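Local coordinates for protein serine protease inhibitor 4, isoform B (PDB 4P0F) that probably inhibits serine and cysteine endopeptidases as a serpin, at residues A[48-60]-A[290-304]. Residues are numbered along the deposited sequence; the frame is centred on the assembly and turned at random.
Sequences ARLGAENETATQL and GMSRMFSDQAEFGKM
Glu300 and Thr56 form the polar centre where loop 290-304 meets the start of helix 54-64. Glu300 OE1 accepts from both the hydroxyl OG1 (2.7 Å) and the backbone N of Thr56, the latter nearly in line with the C-O bond, while Thr56 OG1 in turn accepts from Glu300 N. With OG1 beside its own backbone N (chi1 -60°), Thr56 can offer both donors to the same oxygen. Arg293 supplies a third donor to OE1: its guanidinium grips the carboxylate side-on, Arg293 NE to Glu300 OE1 and Arg293 NH2 to Glu300 OE2, 2.9 Å each. Glu55 OE1 lies over one face of that guanidinium, 3.5 Å from Arg293 NH1, a purely electrostatic salt bridge. A water ties Glu300 OE2 to Glu55 N. An alanine in place of Glu300 would probably leave the Arg293 guanidinium without its in-plane mate and Thr56 N without its acceptor.

Two backbone bonds continue from this network toward Gly51: Glu300 O receives Glu53 N, and Gly51 O receives Lys303 N; a CB on Gly51 would run into Met304 CG. Farther along the helix the acceptor is a side chain, Gln59 OE1, which takes Arg293 N (2.9 Å) on an in-plane lone pair, and a water links the same oxygen to Met294 N.

The apolar part centres on the Phe301 ring. Thr56 CG2 sits over its face, 4.2 Å from the centroid, in a CH-pi contact, while Ala52 CB touches Phe301 CE1 at 3.7 Å. Leu60 CD2 rests against the sulfurs of Met291 and Met294.

Loop 290-304 thus packs against the turn between helices 38-49 and 54-64 of the serpin fold. Phe301 also reaches Val313 of strand 311-324, and Ala48 and Met294 meet Met337 of strand 328-341; Leu50 and Met304 pack on helix 107-115.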
ATOM      1  N   ALA A  48       6.204   7.765  12.176  1.00 15.55           N
ATOM      2  CA  ALA A  48       7.308   7.378  13.048  1.00 15.22           C
ATOM      3  C   ALA A  48       8.439   8.384  12.926  1.00 16.54           C
ATOM      4  O   ALA A  48       9.064   8.740  13.929  1.00 16.18           O
ATOM      5  CB  ALA A  48       7.795   5.984  12.720  1.00 14.52           C
ATOM      6  N   ARG A  49       8.686   8.878  11.714  1.00 16.12           N
ATOM      7  CA  ARG A  49       9.770   9.846  11.522  1.00 14.51           C
ATOM      8  C   ARG A  49       9.590  11.110  12.368  1.00 16.20           C
ATOM      9  O   ARG A  49      10.578  11.741  12.775  1.00 17.88           O
ATOM     10  CB  ARG A  49       9.900  10.219  10.036  1.00 13.91           C
ATOM     11  CG  ARG A  49      11.040  11.186   9.755  1.00 22.36           C
ATOM     12  CD  ARG A  49      10.572  12.626   9.751  1.00 25.78           C
ATOM     13  NE  ARG A  49      11.673  13.578   9.594  1.00 25.63           N
ATOM     14  CZ  ARG A  49      12.297  14.208  10.587  1.00 22.42           C
ATOM     15  NH1 ARG A  49      11.970  14.005  11.866  1.00 20.33           N
ATOM     16  NH2 ARG A  49      13.264  15.067  10.295  1.00 24.35           N
ATOM     17  N   LEU A  50       8.345  11.488  12.643  1.00 15.14           N
ATOM     18  CA  LEU A  50       8.079  12.682  13.454  1.00 16.40           C
ATOM     19  C   LEU A  50       8.709  12.587  14.840  1.00 17.43           C
ATOM     20  O   LEU A  50       8.994  13.605  15.471  1.00 21.10           O
ATOM     21  CB  LEU A  50       6.582  12.916  13.625  1.00 20.15           C
ATOM     22  CG  LEU A  50       5.733  13.111  12.373  1.00 20.84           C
ATOM     23  CD1 LEU A  50       4.304  13.393  12.816  1.00 23.50           C
ATOM     24  CD2 LEU A  50       6.281  14.230  11.501  1.00 25.92           C
ATOM     25  N   GLY A  51       8.904  11.359  15.310  1.00 17.18           N
ATOM     26  CA  GLY A  51       9.497  11.129  16.616  1.00 18.40           C
ATOM     27  C   GLY A  51      10.967  10.756  16.567  1.00 18.68           C
ATOM     28  O   GLY A  51      11.568  10.477  17.605  1.00 19.92           O
ATOM     29  N   ALA A  52      11.541  10.749  15.367  1.00 16.50           N
ATOM     30  CA  ALA A  52      12.927  10.351  15.165  1.00 16.75           C
ATOM     31  C   ALA A  52      13.873  11.545  15.186  1.00 18.53           C
ATOM     32  O   ALA A  52      13.464  12.686  14.967  1.00 20.26           O
ATOM     33  CB  ALA A  52      13.067   9.588  13.845  1.00 18.73           C
ATOM     34  N   GLU A  53      15.143  11.264  15.457  1.00 16.25           N
ATOM     35  CA  GLU A  53      16.172  12.279  15.534  1.00 18.30           C
ATOM     36  C   GLU A  53      17.400  11.839  14.755  1.00 20.88           C
ATOM     37  O   GLU A  53      17.527  10.672  14.390  1.00 19.12           O
ATOM     38  CB  GLU A  53      16.551  12.552  16.990  1.00 21.13           C
ATOM     39  CG  GLU A  53      15.430  13.108  17.826  1.00 24.66           C
ATOM     40  CD  GLU A  53      15.918  13.580  19.179  1.00 28.81           C
ATOM     41  OE1 GLU A  53      15.454  13.055  20.206  1.00 32.26           O
ATOM     42  OE2 GLU A  53      16.779  14.478  19.214  1.00 40.47           O
ATOM     43  N   ASN A  54      18.293  12.786  14.496  1.00 19.98           N
ATOM     44  CA  ASN A  54      19.636  12.479  14.006  1.00 21.38           C
ATOM     45  C   ASN A  54      19.628  11.596  12.755  1.00 20.85           C
ATOM     46  O   ASN A  54      18.800  11.795  11.871  1.00 20.38           O
ATOM     47  CB  ASN A  54      20.441  11.818  15.125  1.00 20.32           C
ATOM     48  CG  ASN A  54      20.398  12.620  16.420  1.00 35.41           C
ATOM     49  OD1 ASN A  54      20.503  13.845  16.404  1.00 32.42           O
ATOM     50  ND2 ASN A  54      20.229  11.931  17.544  1.00 38.95           N
ATOM     51  N   GLU A  55      20.535  10.621  12.669  1.00 21.10           N
ATOM     52  CA  GLU A  55      20.645   9.807  11.442  1.00 20.29           C
ATOM     53  C   GLU A  55      19.420   8.930  11.191  1.00 16.74           C
ATOM     54  O   GLU A  55      19.082   8.627  10.033  1.00 19.83           O
ATOM     55  CB  GLU A  55      21.902   8.928  11.482  1.00 25.97           C
ATOM     56  CG  GLU A  55      22.129   8.185  10.169  1.00 26.86           C
ATOM     57  CD  GLU A  55      23.295   7.219  10.191  1.00 32.52           C
ATOM     58  OE1 GLU A  55      24.121   7.268  11.129  1.00 30.77           O
ATOM     59  OE2 GLU A  55      23.373   6.394   9.250  1.00 29.16           O
ATOM     60  N   THR A  56      18.737   8.516  12.252  1.00 16.43           N
ATOM     61  CA  THR A  56      17.512   7.755  12.085  1.00 16.43           C
ATOM     62  C   THR A  56      16.501   8.580  11.293  1.00 15.35           C
ATOM     63  O   THR A  56      15.893   8.087  10.335  1.00 16.77           O
ATOM     64  CB  THR A  56      16.927   7.339  13.461  1.00 14.45           C
ATOM     65  OG1 THR A  56      17.885   6.532  14.156  1.00 18.30           O
ATOM     66  CG2 THR A  56      15.633   6.551  13.298  1.00 18.15           C
ATOM     67  N   ALA A  57      16.324   9.838  11.677  1.00 16.86           N
ATOM     68  CA  ALA A  57      15.385  10.710  10.983  1.00 16.97           C
ATOM     69  C   ALA A  57      15.832  10.957   9.545  1.00 18.70           C
ATOM     70  O   ALA A  57      15.015  10.978   8.630  1.00 17.39           O
ATOM     71  CB  ALA A  57      15.240  12.026  11.710  1.00 21.61           C
ATOM     72  N   THR A  58      17.125  11.177   9.351  1.00 15.52           N
ATOM     73  CA  THR A  58      17.620  11.449   8.011  1.00 16.83           C
ATOM     74  C   THR A  58      17.401  10.248   7.088  1.00 16.54           C
ATOM     75  O   THR A  58      16.996  10.423   5.933  1.00 17.34           O
ATOM     76  CB  THR A  58      19.102  11.821   8.035  1.00 16.88           C
ATOM     77  OG1 THR A  58      19.299  12.950   8.905  1.00 21.58           O
ATOM     78  CG2 THR A  58      19.586  12.185   6.658  1.00 18.00           C
ATOM     79  N   GLN A  59      17.688   9.043   7.578  1.00 15.47           N
ATOM     80  CA  GLN A  59      17.458   7.830   6.792  1.00 18.14           C
ATOM     81  C   GLN A  59      15.991   7.731   6.367  1.00 14.72           C
ATOM     82  O   GLN A  59      15.695   7.443   5.205  1.00 16.52           O
ATOM     83  CB  GLN A  59      17.848   6.575   7.576  1.00 20.15           C
ATOM     84  CG  GLN A  59      19.335   6.283   7.615  1.00 23.94           C
ATOM     85  CD  GLN A  59      19.646   4.915   8.206  1.00 23.03           C
ATOM     86  OE1 GLN A  59      18.740   4.174   8.613  1.00 15.97           O
ATOM     87  NE2 GLN A  59      20.925   4.572   8.253  1.00 27.20           N
ATOM     88  N   LEU A  60      15.079   7.972   7.307  1.00 13.00           N
ATOM     89  CA  LEU A  60      13.652   7.907   7.002  1.00 13.79           C
ATOM     90  C   LEU A  60      13.256   8.958   5.955  1.00 15.53           C
ATOM     91  O   LEU A  60      12.575   8.635   4.986  1.00 15.56           O
ATOM     92  CB  LEU A  60      12.824   8.069   8.278  1.00 15.84           C
ATOM     93  CG  LEU A  60      12.760   6.776   9.089  1.00 14.16           C
ATOM     94  CD1 LEU A  60      12.382   7.076  10.540  1.00 14.68           C
ATOM     95  CD2 LEU A  60      11.787   5.792   8.476  1.00 17.85           C
ATOM     96  N   GLY A 290      17.877   1.262   2.678  1.00 19.78           N
ATOM     97  CA  GLY A 290      18.795   2.140   3.384  1.00 20.98           C
ATOM     98  C   GLY A 290      18.268   2.727   4.674  1.00 23.04           C
ATOM     99  O   GLY A 290      18.806   3.722   5.158  1.00 20.09           O
ATOM    100  N   MET A 291      17.235   2.106   5.237  1.00 19.17           N
ATOM    101  CA  MET A 291      16.631   2.585   6.479  1.00 14.42           C
ATOM    102  C   MET A 291      16.816   1.580   7.626  1.00 18.82           C
ATOM    103  O   MET A 291      15.865   1.261   8.342  1.00 21.73           O
ATOM    104  CB  MET A 291      15.154   2.895   6.256  1.00 14.53           C
ATOM    105  CG  MET A 291      14.945   4.035   5.266  1.00 15.29           C
ATOM    106  SD  MET A 291      13.218   4.390   4.875  1.00 17.95           S
ATOM    107  CE  MET A 291      12.852   3.122   3.651  1.00 21.55           C
ATOM    108  N   SER A 292      18.053   1.125   7.815  1.00 17.96           N
ATOM    109  CA  SER A 292      18.371   0.103   8.821  1.00 17.97           C
ATOM    110  C   SER A 292      18.440   0.614  10.249  1.00 20.29           C
ATOM    111  O   SER A 292      18.207  -0.152  11.187  1.00 16.59           O
ATOM    112  CB  SER A 292      19.711  -0.562   8.497  1.00 23.86           C
ATOM    113  OG  SER A 292      19.586  -1.377   7.350  1.00 35.61           O
ATOM    114  N   ARG A 293      18.792   1.881  10.438  1.00 18.08           N
ATOM    115  CA  ARG A 293      19.116   2.352  11.785  1.00 17.64           C
ATOM    116  C   ARG A 293      17.932   2.262  12.765  1.00 16.71           C
ATOM    117  O   ARG A 293      18.123   1.983  13.960  1.00 16.75           O
ATOM    118  CB  ARG A 293      19.648   3.789  11.723  1.00 19.83           C
ATOM    119  CG  ARG A 293      20.365   4.253  12.978  1.00 22.66           C
ATOM    120  CD  ARG A 293      21.153   5.526  12.702  1.00 20.39           C
ATOM    121  NE  ARG A 293      21.768   6.091  13.895  1.00 21.67           N
ATOM    122  CZ  ARG A 293      22.996   5.806  14.323  1.00 22.43           C
ATOM    123  NH1 ARG A 293      23.759   4.941  13.665  1.00 28.31           N
ATOM    124  NH2 ARG A 293      23.460   6.388  15.421  1.00 25.96           N
ATOM    125  N   MET A 294      16.724   2.487  12.263  1.00 14.59           N
ATOM    126  CA  MET A 294      15.506   2.442  13.071  1.00 15.54           C
ATOM    127  C   MET A 294      15.281   1.106  13.808  1.00 17.64           C
ATOM    128  O   MET A 294      14.609   1.078  14.839  1.00 15.67           O
ATOM    129  CB  MET A 294      14.298   2.743  12.179  1.00 14.85           C
ATOM    130  CG  MET A 294      14.112   1.732  11.091  1.00 16.55           C
ATOM    131  SD  MET A 294      13.031   2.359   9.783  1.00 22.73           S
ATOM    132  CE  MET A 294      11.559   2.598  10.738  1.00 17.49           C
ATOM    133  N   PHE A 295      15.839   0.011  13.297  1.00 16.40           N
ATOM    134  CA  PHE A 295      15.681  -1.317  13.922  1.00 18.28           C
ATOM    135  C   PHE A 295      16.829  -1.684  14.849  1.00 19.24           C
ATOM    136  O   PHE A 295      16.773  -2.700  15.545  1.00 19.92           O
ATOM    137  CB  PHE A 295      15.560  -2.404  12.849  1.00 17.45           C
ATOM    138  CG  PHE A 295      14.582  -2.081  11.779  1.00 17.77           C
ATOM    139  CD1 PHE A 295      13.228  -2.121  12.032  1.00 17.27           C
ATOM    140  CD2 PHE A 295      15.018  -1.736  10.506  1.00 18.14           C
ATOM    141  CE1 PHE A 295      12.320  -1.817  11.043  1.00 17.78           C
ATOM    142  CE2 PHE A 295      14.132  -1.426   9.532  1.00 16.54           C
ATOM    143  CZ  PHE A 295      12.779  -1.471   9.784  1.00 15.33           C
ATOM    144  N   SER A 296      17.879  -0.871  14.831  1.00 18.92           N
ATOM    145  CA  SER A 296      19.114  -1.172  15.533  1.00 19.48           C
ATOM    146  C   SER A 296      19.147  -0.579  16.928  1.00 18.79           C
ATOM    147  O   SER A 296      18.326   0.265  17.290  1.00 19.41           O
ATOM    148  CB  SER A 296      20.309  -0.636  14.749  1.00 20.19           C
ATOM    149  OG  SER A 296      20.463   0.753  14.985  1.00 21.61           O
ATOM    150  N   ASP A 297      20.149  -0.986  17.696  1.00 24.43           N
ATOM    151  CA  ASP A 297      20.330  -0.430  19.027  1.00 21.67           C
ATOM    152  C   ASP A 297      20.915   0.980  18.984  1.00 20.32           C
ATOM    153  O   ASP A 297      21.134   1.595  20.029  1.00 23.83           O
ATOM    154  CB  ASP A 297      21.209  -1.354  19.864  1.00 28.31           C
ATOM    155  CG  ASP A 297      20.453  -2.567  20.377  1.00 44.10           C
ATOM    156  OD1 ASP A 297      19.216  -2.479  20.554  1.00 33.20           O
ATOM    157  OD2 ASP A 297      21.098  -3.608  20.614  1.00 45.90           O
ATOM    158  N   GLN A 298      21.134   1.496  17.777  1.00 22.91           N
ATOM    159  CA  GLN A 298      21.535   2.881  17.598  1.00 21.43           C
ATOM    160  C   GLN A 298      20.360   3.776  17.200  1.00 19.10           C
ATOM    161  O   GLN A 298      20.545   4.965  16.947  1.00 21.18           O
ATOM    162  CB  GLN A 298      22.641   2.985  16.549  1.00 23.45           C
ATOM    163  CG  GLN A 298      23.958   2.356  16.976  1.00 27.16           C
ATOM    164  CD  GLN A 298      23.926   0.840  16.976  1.00 38.36           C
ATOM    165  OE1 GLN A 298      23.526   0.214  15.994  1.00 36.82           O
ATOM    166  NE2 GLN A 298      24.350   0.239  18.083  1.00 40.15           N
ATOM    167  N   ALA A 299      19.155   3.216  17.162  1.00 20.16           N
ATOM    168  CA  ALA A 299      17.981   3.977  16.748  1.00 16.81           C
ATOM    169  C   ALA A 299      17.761   5.190  17.637  1.00 17.66           C
ATOM    170  O   ALA A 299      17.984   5.135  18.848  1.00 19.75           O
ATOM    171  CB  ALA A 299      16.743   3.102  16.767  1.00 16.58           C
ATOM    172  N   GLU A 300      17.289   6.269  17.024  1.00 16.12           N
ATOM    173  CA  GLU A 300      17.056   7.534  17.706  1.00 16.86           C
ATOM    174  C   GLU A 300      15.602   7.962  17.569  1.00 20.62           C
ATOM    175  O   GLU A 300      15.209   8.525  16.548  1.00 17.83           O
ATOM    176  CB  GLU A 300      17.986   8.602  17.139  1.00 17.10           C
ATOM    177  CG  GLU A 300      19.462   8.299  17.419  1.00 18.28           C
ATOM    178  CD  GLU A 300      20.367   8.236  16.207  1.00 22.20           C
ATOM    179  OE1 GLU A 300      19.889   8.012  15.080  1.00 19.16           O
ATOM    180  OE2 GLU A 300      21.597   8.411  16.399  1.00 23.11           O
ATOM    181  N   PHE A 301      14.800   7.678  18.595  1.00 17.14           N
ATOM    182  CA  PHE A 301      13.385   8.029  18.584  1.00 16.30           C
ATOM    183  C   PHE A 301      13.027   8.821  19.837  1.00 19.36           C
ATOM    184  O   PHE A 301      11.948   8.659  20.404  1.00 19.29           O
ATOM    185  CB  PHE A 301      12.510   6.776  18.482  1.00 18.43           C
ATOM    186  CG  PHE A 301      12.453   6.184  17.104  1.00 15.95           C
ATOM    187  CD1 PHE A 301      11.723   6.793  16.102  1.00 15.46           C
ATOM    188  CD2 PHE A 301      13.128   5.017  16.817  1.00 15.84           C
ATOM    189  CE1 PHE A 301      11.679   6.250  14.836  1.00 14.52           C
ATOM    190  CE2 PHE A 301      13.082   4.467  15.550  1.00 17.11           C
ATOM    191  CZ  PHE A 301      12.354   5.081  14.568  1.00 17.57           C
ATOM    192  N   GLY A 302      13.934   9.705  20.247  1.00 16.92           N
ATOM    193  CA  GLY A 302      13.755  10.463  21.465  1.00 16.71           C
ATOM    194  C   GLY A 302      12.691  11.539  21.449  1.00 18.92           C
ATOM    195  O   GLY A 302      12.440  12.167  22.488  1.00 20.74           O
ATOM    196  N   LYS A 303      12.054  11.757  20.299  1.00 18.73           N
ATOM    197  CA  LYS A 303      11.022  12.773  20.216  1.00 18.16           C
ATOM    198  C   LYS A 303       9.612  12.183  20.306  1.00 18.06           C
ATOM    199  O   LYS A 303       8.636  12.917  20.202  1.00 22.08           O
ATOM    200  CB  LYS A 303      11.195  13.593  18.939  1.00 18.70           C
ATOM    201  CG  LYS A 303      12.227  14.715  19.130  1.00 27.44           C
ATOM    202  CD  LYS A 303      12.717  15.295  17.806  1.00 43.28           C
ATOM    203  CE  LYS A 303      11.800  16.377  17.269  1.00 58.98           C
ATOM    204  NZ  LYS A 303      12.293  16.910  15.961  1.00 39.99           N
ATOM    205  N   MET A 304       9.513  10.879  20.554  1.00 17.19           N
ATOM    206  CA  MET A 304       8.214  10.228  20.698  1.00 17.28           C
ATOM    207  C   MET A 304       7.599  10.404  22.090  1.00 18.49           C
ATOM    208  O   MET A 304       6.473  10.868  22.212  1.00 20.49           O
ATOM    209  CB  MET A 304       8.334   8.737  20.385  1.00 16.17           C
ATOM    210  CG  MET A 304       8.508   8.462  18.917  1.00 15.20           C
ATOM    211  SD  MET A 304       8.569   6.699  18.554  1.00 18.57           S
ATOM    212  CE  MET A 304       8.195   6.719  16.788  1.00 16.70           C
TER
HETATM  213  O   HOH W   1      16.839  10.040  20.067  1.00 21.37           O
HETATM  214  O   HOH W   2      22.832   9.846  14.426  1.00 22.85           O
HETATM  215  O   HOH W   3      16.324   4.333   9.981  1.00 18.90           O